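Local coordinates for protein tropomodulin (Caenorhabditis elegans, PDB 1PGV) that probably caps the pointed end of actin filaments, blocking elongation and depolymerization there, and is represented here by its C-terminal domain, at residues R37-D42 with S69-K74. Residues are numbered along the deposited sequence; the frame is centred on the assembly and turned at random.
Sequences REDDTD and SKHIEK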
loop_
_atom_site.group_PDB
_atom_site.type_symbol
_atom_site.label_atom_id
_atom_site.label_comp_id
_atom_site.label_asym_id
_atom_site.label_seq_id
_atom_site.Cartn_x
_atom_site.Cartn_y
_atom_site.Cartn_z
ATOM N N ARG A 37 18.583 -1.654 -1.711
ATOM C CA ARG A 37 19.430 -1.694 -0.523
ATOM C C ARG A 37 20.451 -0.562 -0.529
ATOM O O ARG A 37 20.775 0.001 0.516
ATOM C CB ARG A 37 20.171 -3.030 -0.432
ATOM C CG ARG A 37 19.301 -4.208 -0.048
ATOM C CD ARG A 37 20.120 -5.486 0.010
ATOM N NE ARG A 37 19.326 -6.629 0.450
ATOM C CZ ARG A 37 19.716 -7.895 0.330
ATOM N NH1 ARG A 37 20.891 -8.178 -0.218
ATOM N NH2 ARG A 37 18.932 -8.877 0.755
ATOM N N GLU A 38 20.954 -0.234 -1.716
ATOM C CA GLU A 38 21.944 0.825 -1.857
ATOM C C GLU A 38 21.273 2.184 -2.022
ATOM O O GLU A 38 21.933 3.182 -2.312
ATOM C CB GLU A 38 22.850 0.535 -3.059
ATOM C CG GLU A 38 23.549 -0.814 -2.979
ATOM C CD GLU A 38 24.452 -1.082 -4.168
ATOM O OE1 GLU A 38 23.965 -1.021 -5.317
ATOM O OE2 GLU A 38 25.651 -1.362 -3.952
ATOM N N ASP A 39 19.956 2.210 -1.839
ATOM C CA ASP A 39 19.184 3.442 -1.945
ATOM C C ASP A 39 19.395 4.141 -3.292
ATOM O O ASP A 39 19.648 5.346 -3.356
ATOM C CB ASP A 39 19.548 4.373 -0.784
ATOM C CG ASP A 39 18.653 5.590 -0.708
ATOM O OD1 ASP A 39 17.469 5.484 -1.088
ATOM O OD2 ASP A 39 19.129 6.649 -0.252
ATOM N N ASP A 40 19.276 3.363 -4.363
ATOM C CA ASP A 40 19.437 3.862 -5.727
ATOM C C ASP A 40 18.519 5.058 -5.963
ATOM O O ASP A 40 17.301 4.959 -5.802
ATOM C CB ASP A 40 19.110 2.743 -6.715
ATOM C CG ASP A 40 19.416 3.119 -8.144
ATOM O OD1 ASP A 40 18.707 3.980 -8.703
ATOM O OD2 ASP A 40 20.373 2.550 -8.706
ATOM N N THR A 41 19.106 6.184 -6.361
ATOM C CA THR A 41 18.342 7.406 -6.591
ATOM C C THR A 41 17.432 7.382 -7.819
ATOM O O THR A 41 16.511 8.193 -7.924
ATOM C CB THR A 41 19.285 8.625 -6.722
ATOM O OG1 THR A 41 18.510 9.814 -6.911
ATOM C CG2 THR A 41 20.229 8.442 -7.901
ATOM N N ASP A 42 17.677 6.451 -8.738
ATOM C CA ASP A 42 16.887 6.371 -9.965
ATOM C C ASP A 42 15.789 5.312 -9.984
ATOM O O ASP A 42 14.869 5.384 -10.802
ATOM C CB ASP A 42 17.824 6.157 -11.155
ATOM C CG ASP A 42 18.958 7.165 -11.184
ATOM O OD1 ASP A 42 20.132 6.744 -11.176
ATOM O OD2 ASP A 42 18.671 8.381 -11.210
ATOM N N SER A 69 15.290 2.423 0.720
ATOM C CA SER A 69 15.192 3.427 -0.334
ATOM C C SER A 69 14.324 4.627 0.025
ATOM O O SER A 69 13.184 4.473 0.460
ATOM C CB SER A 69 14.646 2.795 -1.614
ATOM O OG SER A 69 14.283 3.801 -2.547
ATOM N N LYS A 70 14.866 5.825 -0.165
ATOM C CA LYS A 70 14.108 7.035 0.111
ATOM C C LYS A 70 13.663 7.618 -1.223
ATOM O O LYS A 70 13.247 8.770 -1.304
ATOM C CB LYS A 70 14.962 8.050 0.878
ATOM C CG LYS A 70 16.277 8.416 0.214
ATOM C CD LYS A 70 17.033 9.436 1.059
ATOM C CE LYS A 70 18.427 9.695 0.511
ATOM N NZ LYS A 70 18.395 10.207 -0.887
ATOM N N HIS A 71 13.733 6.796 -2.265
ATOM C CA HIS A 71 13.364 7.225 -3.605
ATOM C C HIS A 71 12.202 6.458 -4.230
ATOM O O HIS A 71 11.468 7.003 -5.050
ATOM C CB HIS A 71 14.593 7.128 -4.514
ATOM C CG HIS A 71 15.759 7.933 -4.029
ATOM N ND1 HIS A 71 15.812 9.306 -4.136
ATOM C CD2 HIS A 71 16.902 7.561 -3.407
ATOM C CE1 HIS A 71 16.936 9.746 -3.601
ATOM N NE2 HIS A 71 17.617 8.706 -3.152
ATOM N N ILE A 72 12.025 5.196 -3.849
ATOM C CA ILE A 72 10.947 4.403 -4.427
ATOM C C ILE A 72 9.602 5.121 -4.325
ATOM O O ILE A 72 9.221 5.607 -3.260
ATOM C CB ILE A 72 10.861 3.006 -3.766
ATOM C CG1 ILE A 72 9.751 2.190 -4.431
ATOM C CG2 ILE A 72 10.644 3.149 -2.267
ATOM C CD1 ILE A 72 9.699 0.732 -3.980
ATOM N N GLU A 73 8.893 5.186 -5.449
ATOM C CA GLU A 73 7.603 5.859 -5.528
ATOM C C GLU A 73 6.443 4.915 -5.785
ATOM O O GLU A 73 5.308 5.194 -5.391
ATOM C CB GLU A 73 7.638 6.918 -6.637
ATOM C CG GLU A 73 8.485 8.129 -6.296
ATOM C CD GLU A 73 8.635 9.087 -7.463
ATOM O OE1 GLU A 73 7.768 9.081 -8.363
ATOM O OE2 GLU A 73 9.618 9.854 -7.468
ATOM N N LYS A 74 6.716 3.807 -6.462
ATOM C CA LYS A 74 5.674 2.837 -6.766
ATOM C C LYS A 74 6.170 1.419 -6.528
ATOM O O LYS A 74 7.239 1.033 -6.998
ATOM C CB LYS A 74 5.214 2.980 -8.217
ATOM C CG LYS A 74 4.649 4.346 -8.560
ATOM C CD LYS A 74 4.177 4.395 -10.008
ATOM C CE LYS A 74 3.610 5.763 -10.361
ATOM N NZ LYS A 74 3.086 5.795 -11.758
HETATM O O HOH W 1 15.353 3.386 -4.985
#
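With CG anti to the backbone N (chi1 -172°), the carboxylate of D39 reaches across to the K70 backbone, while H71, whose CG lies anti to its carbonyl carbon and beside the backbone N, turns its ring under T41. OD1 of D39 accepts the K70 N-H at 2.8 Å, nearly straight at 163° on the syn side, although the donor stands 32° out of the carboxylate plane. OD2 works on the lysine side chain: CE of K70 passes 3.2 Å from it, and NZ, brought round by a bend at chi4, forms a long salt bridge of 3.7 Å. The imidazole of H71 is sandwiched. T41 CA sits over one face, 3.6 Å from the ring centroid and close to the normal, which meets the geometry of a CH-pi contact; K70 CG covers the opposite face, offset toward the rim.

Both segments are loops that leave a helix and lead into neighbouring parallel strands, 45-47 and 74-76, of the leucine-rich-repeat-like sheet of this domain, so the contact ties successive helix-to-strand connections. D39, with positive phi, is the C-prime residue of the Schellman motif that ends helix 29-37, its evidence being the bonds D40 N to R35 O and D39 N to L36 O. D40 follows with an Asx turn to D42 N and a salt bridge from OD2 to R35. On the other loop, S69 OG accepts from the backbone N of both H71 and I72, an ST turn and ST motif. The same hydroxyl donates to a water, 2.7 Å from OG, that in turn donates to D40 O.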